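PDB 2NTB: pectinesterase A from Erwinia chrysanthemi, which catalyses the hydrolysis of methyl esters in pectin, releasing methanol and leaving free galacturonate units, the first step in the maceration and soft rot of plant tissue. Local coordinates for residues Ser171-Phe176 with Arg193-Val198. Numbering follows the deposited sequence.
Sequences SGTVDF and RYRADV. With ADA (alpha-D-galactopyranuronic acid), chain C.
The guanidinium of Arg195 is met by Val174 across the contact, Val174 CG2 approaching Arg195 NH1 obliquely at 3.5 Å, while Val198 CG2 rests on one face, over the centre, and Asp197 takes the edge. That carboxylate is held side-on: Arg195 NE reaches Asp197 OD1, and Arg195 NH2 reaches Asp197 OD2 at 2.8 Å and nearly straight (173°), both oxygens close to the guanidinium plane and engaged on their syn sides. Two bonds to one carboxylate fix the rotation of the group, and the type I turn from Arg195 to Val198 supplies both its edge and its face partner. The arginine thus illustrates a substrate-binding charge oriented by a neighbouring acid; Arg195 NH2 also bonds O6A of another galacturonate, not the one at Asp175, and NH1 the carbonyl of Ser204. Within 171-176 the Phe176 ring carries Gly172 N over the centre of one face and Ser171 C toward the rim, with Thr173 O at its edge.

The aliphatic part of Arg195 runs at about a right angle to Thr173, whose CG2 lies 3.6 Å from Arg195 CD. Thr173 CG2 stands anti to its own carbonyl carbon, which brings the methyl to that arm. Further back, Arg193 N donates to Gly172 O (3.0 Å, 149°), and Arg193 CD packs 3.7 Å from Ser171 OG. A bend at chi3 (76°) carries the Arg193 guanidinium past Ser171 to Glu230 (salt bridge), Gly151 O (hydrogen bond) and Tyr152 (cation-pi).

The corner at Asp175, the nucleophile, places Asp175 OD2 2.6 Å from galacturonate O6B, and Arg243 forms a salt bridge with Asp175 OD1. In this right-handed parallel beta-helix, the contact joins neighbouring coils where strands 169-172 and 189-192, adjacent in one parallel sheet, give way to substrate-cleft loops, with helix 111-116 against Arg195 and strand 205-210 beside Asp175.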
ATOM      1  N   SER A 171       4.163  -6.633   0.028  1.00  4.77           N
ATOM      2  CA  SER A 171       5.443  -6.778   0.711  1.00  4.74           C
ATOM      3  C   SER A 171       6.088  -5.434   0.949  1.00  4.60           C
ATOM      4  O   SER A 171       5.869  -4.475   0.206  1.00  4.85           O
ATOM      5  CB  SER A 171       6.383  -7.658  -0.108  1.00  4.50           C
ATOM      6  OG  SER A 171       6.950  -6.935  -1.181  1.00  3.86           O
ATOM      7  N   GLY A 172       6.910  -5.370   1.982  1.00  4.39           N
ATOM      8  CA  GLY A 172       7.585  -4.130   2.316  1.00  4.84           C
ATOM      9  C   GLY A 172       8.315  -4.165   3.647  1.00  4.67           C
ATOM     10  O   GLY A 172       8.403  -5.203   4.333  1.00  4.63           O
ATOM     11  N   THR A 173       8.838  -3.006   3.997  1.00  5.14           N
ATOM     12  CA  THR A 173       9.590  -2.827   5.218  1.00  5.05           C
ATOM     13  C   THR A 173       8.900  -1.785   6.088  1.00  5.18           C
ATOM     14  O   THR A 173       8.107  -2.133   6.976  1.00  5.11           O
ATOM     15  CB  THR A 173      11.057  -2.434   4.908  1.00  5.11           C
ATOM     16  OG1 THR A 173      11.084  -1.304   4.013  1.00  5.52           O
ATOM     17  CG2 THR A 173      11.800  -3.606   4.260  1.00  5.94           C
ATOM     18  N   VAL A 174       9.188  -0.512   5.814  1.00  5.14           N
ATOM     19  CA  VAL A 174       8.746   0.590   6.653  1.00  5.03           C
ATOM     20  C   VAL A 174       7.476   1.247   6.107  1.00  5.26           C
ATOM     21  O   VAL A 174       7.469   1.763   4.980  1.00  4.96           O
ATOM     22  CB  VAL A 174       9.851   1.665   6.782  1.00  5.11           C
ATOM     23  CG1 VAL A 174       9.298   2.932   7.409  1.00  5.18           C
ATOM     24  CG2 VAL A 174      11.030   1.132   7.594  1.00  4.81           C
ATOM     25  N   ASP A 175       6.425   1.230   6.933  1.00  5.61           N
ATOM     26  CA  ASP A 175       5.134   1.858   6.624  1.00  5.56           C
ATOM     27  C   ASP A 175       4.596   1.397   5.267  1.00  5.84           C
ATOM     28  O   ASP A 175       4.189   2.233   4.446  1.00  6.04           O
ATOM     29  CB  ASP A 175       5.275   3.387   6.613  1.00  6.11           C
ATOM     30  CG  ASP A 175       5.777   3.955   7.931  1.00  5.39           C
ATOM     31  OD1 ASP A 175       5.809   3.254   8.954  1.00  5.39           O
ATOM     32  OD2 ASP A 175       6.136   5.141   7.934  1.00  6.71           O
ATOM     33  N   PHE A 176       4.594   0.086   5.022  1.00  5.20           N
ATOM     34  CA  PHE A 176       4.320  -0.389   3.660  1.00  5.09           C
ATOM     35  C   PHE A 176       2.844  -0.367   3.259  1.00  4.80           C
ATOM     36  O   PHE A 176       2.518  -0.513   2.087  1.00  5.15           O
ATOM     37  CB  PHE A 176       5.112  -1.655   3.265  1.00  5.15           C
ATOM     38  CG  PHE A 176       4.704  -2.916   3.974  1.00  4.97           C
ATOM     39  CD1 PHE A 176       3.648  -3.689   3.487  1.00  4.83           C
ATOM     40  CD2 PHE A 176       5.437  -3.389   5.066  1.00  5.46           C
ATOM     41  CE1 PHE A 176       3.303  -4.894   4.102  1.00  5.53           C
ATOM     42  CE2 PHE A 176       5.099  -4.586   5.687  1.00  5.81           C
ATOM     43  CZ  PHE A 176       4.027  -5.341   5.206  1.00  6.32           C
ATOM     44  N   ARG A 193       9.751  -7.735   5.058  1.00  4.56           N
ATOM     45  CA  ARG A 193      10.976  -8.102   4.349  1.00  5.09           C
ATOM     46  C   ARG A 193      12.244  -7.984   5.193  1.00  5.77           C
ATOM     47  O   ARG A 193      12.309  -7.195   6.131  1.00  5.92           O
ATOM     48  CB  ARG A 193      11.097  -7.314   3.042  1.00  5.21           C
ATOM     49  CG  ARG A 193       9.839  -7.416   2.160  1.00  3.96           C
ATOM     50  CD  ARG A 193      10.051  -6.702   0.833  1.00  4.19           C
ATOM     51  NE  ARG A 193      10.888  -7.496  -0.073  1.00  5.30           N
ATOM     52  CZ  ARG A 193      11.107  -7.206  -1.353  1.00  5.84           C
ATOM     53  NH1 ARG A 193      10.549  -6.135  -1.902  1.00  6.48           N
ATOM     54  NH2 ARG A 193      11.865  -8.014  -2.098  1.00  6.81           N
ATOM     55  N   TYR A 194      13.251  -8.784   4.842  1.00  6.55           N
ATOM     56  CA  TYR A 194      14.538  -8.746   5.536  1.00  7.04           C
ATOM     57  C   TYR A 194      15.266  -7.407   5.344  1.00  7.76           C
ATOM     58  O   TYR A 194      15.281  -6.849   4.242  1.00  7.40           O
ATOM     59  CB  TYR A 194      15.417  -9.903   5.059  1.00  7.92           C
ATOM     60  CG  TYR A 194      16.814  -9.872   5.631  1.00  8.53           C
ATOM     61  CD1 TYR A 194      17.043 -10.195   6.969  1.00 10.39           C
ATOM     62  CD2 TYR A 194      17.902  -9.507   4.841  1.00  8.69           C
ATOM     63  CE1 TYR A 194      18.320 -10.163   7.508  1.00 10.75           C
ATOM     64  CE2 TYR A 194      19.183  -9.470   5.370  1.00 10.54           C
ATOM     65  CZ  TYR A 194      19.380  -9.798   6.705  1.00 10.60           C
ATOM     66  OH  TYR A 194      20.642  -9.765   7.242  1.00 12.09           O
ATOM     67  N   ARG A 195      15.866  -6.901   6.422  1.00  7.94           N
ATOM     68  CA  ARG A 195      16.699  -5.706   6.331  1.00  8.92           C
ATOM     69  C   ARG A 195      18.161  -5.882   6.743  1.00  8.81           C
ATOM     70  O   ARG A 195      18.492  -5.944   7.924  1.00  8.33           O
ATOM     71  CB  ARG A 195      16.034  -4.530   7.007  1.00  9.21           C
ATOM     72  CG  ARG A 195      15.059  -3.914   6.014  1.00 10.42           C
ATOM     73  CD  ARG A 195      14.534  -2.616   6.434  1.00 10.73           C
ATOM     74  NE  ARG A 195      15.537  -1.569   6.558  1.00  9.45           N
ATOM     75  CZ  ARG A 195      15.300  -0.476   7.266  1.00  8.59           C
ATOM     76  NH1 ARG A 195      14.133  -0.375   7.892  1.00  9.65           N
ATOM     77  NH2 ARG A 195      16.214   0.485   7.381  1.00  6.76           N
ATOM     78  N   ALA A 196      19.020  -5.941   5.732  1.00  9.56           N
ATOM     79  CA  ALA A 196      20.454  -6.122   5.922  1.00 10.41           C
ATOM     80  C   ALA A 196      21.079  -4.933   6.648  1.00 10.92           C
ATOM     81  O   ALA A 196      22.121  -5.073   7.298  1.00 11.68           O
ATOM     82  CB  ALA A 196      21.143  -6.337   4.567  1.00 10.76           C
ATOM     83  N   ASP A 197      20.448  -3.765   6.540  1.00 10.90           N
ATOM     84  CA  ASP A 197      21.015  -2.525   7.080  1.00 11.62           C
ATOM     85  C   ASP A 197      20.641  -2.244   8.540  1.00 12.14           C
ATOM     86  O   ASP A 197      21.133  -1.280   9.132  1.00 12.83           O
ATOM     87  CB  ASP A 197      20.652  -1.325   6.185  1.00 11.39           C
ATOM     88  CG  ASP A 197      19.151  -1.071   6.114  1.00 11.52           C
ATOM     89  OD1 ASP A 197      18.395  -2.039   5.878  1.00 10.38           O
ATOM     90  OD2 ASP A 197      18.734   0.100   6.284  1.00 12.00           O
ATOM     91  N   VAL A 198      19.797  -3.091   9.124  1.00 12.39           N
ATOM     92  CA  VAL A 198      19.298  -2.867  10.486  1.00 13.14           C
ATOM     93  C   VAL A 198      20.010  -3.781  11.485  1.00 13.91           C
ATOM     94  O   VAL A 198      19.991  -4.999  11.335  1.00 13.72           O
ATOM     95  CB  VAL A 198      17.750  -3.050  10.580  1.00 13.06           C
ATOM     96  CG1 VAL A 198      17.278  -3.020  12.043  1.00 12.38           C
ATOM     97  CG2 VAL A 198      17.031  -1.975   9.783  1.00 12.27           C
TER
HETATM   98  C1  ADA C   3      10.346   9.004   6.980  1.00 17.90           C
HETATM   99  C2  ADA C   3       9.699  10.312   7.423  1.00 17.23           C
HETATM  100  C3  ADA C   3       8.325  10.031   8.044  1.00 17.48           C
HETATM  101  C4  ADA C   3       7.470   9.195   7.083  1.00 17.44           C
HETATM  102  C5  ADA C   3       8.210   7.890   6.770  1.00 17.50           C
HETATM  103  C6  ADA C   3       7.462   6.969   5.839  1.00 17.77           C
HETATM  104  O2  ADA C   3      10.567  10.945   8.370  1.00 17.43           O
HETATM  105  O3  ADA C   3       7.660  11.245   8.423  1.00 18.65           O
HETATM  106  O4  ADA C   3       7.293   9.911   5.859  1.00 17.49           O
HETATM  107  O5  ADA C   3       9.462   8.231   6.154  1.00 16.77           O
HETATM  108  O6B ADA C   3       6.221   6.815   5.964  1.00 16.00           O
HETATM  109  O6A ADA C   3       8.139   6.378   4.965  1.00 17.11           O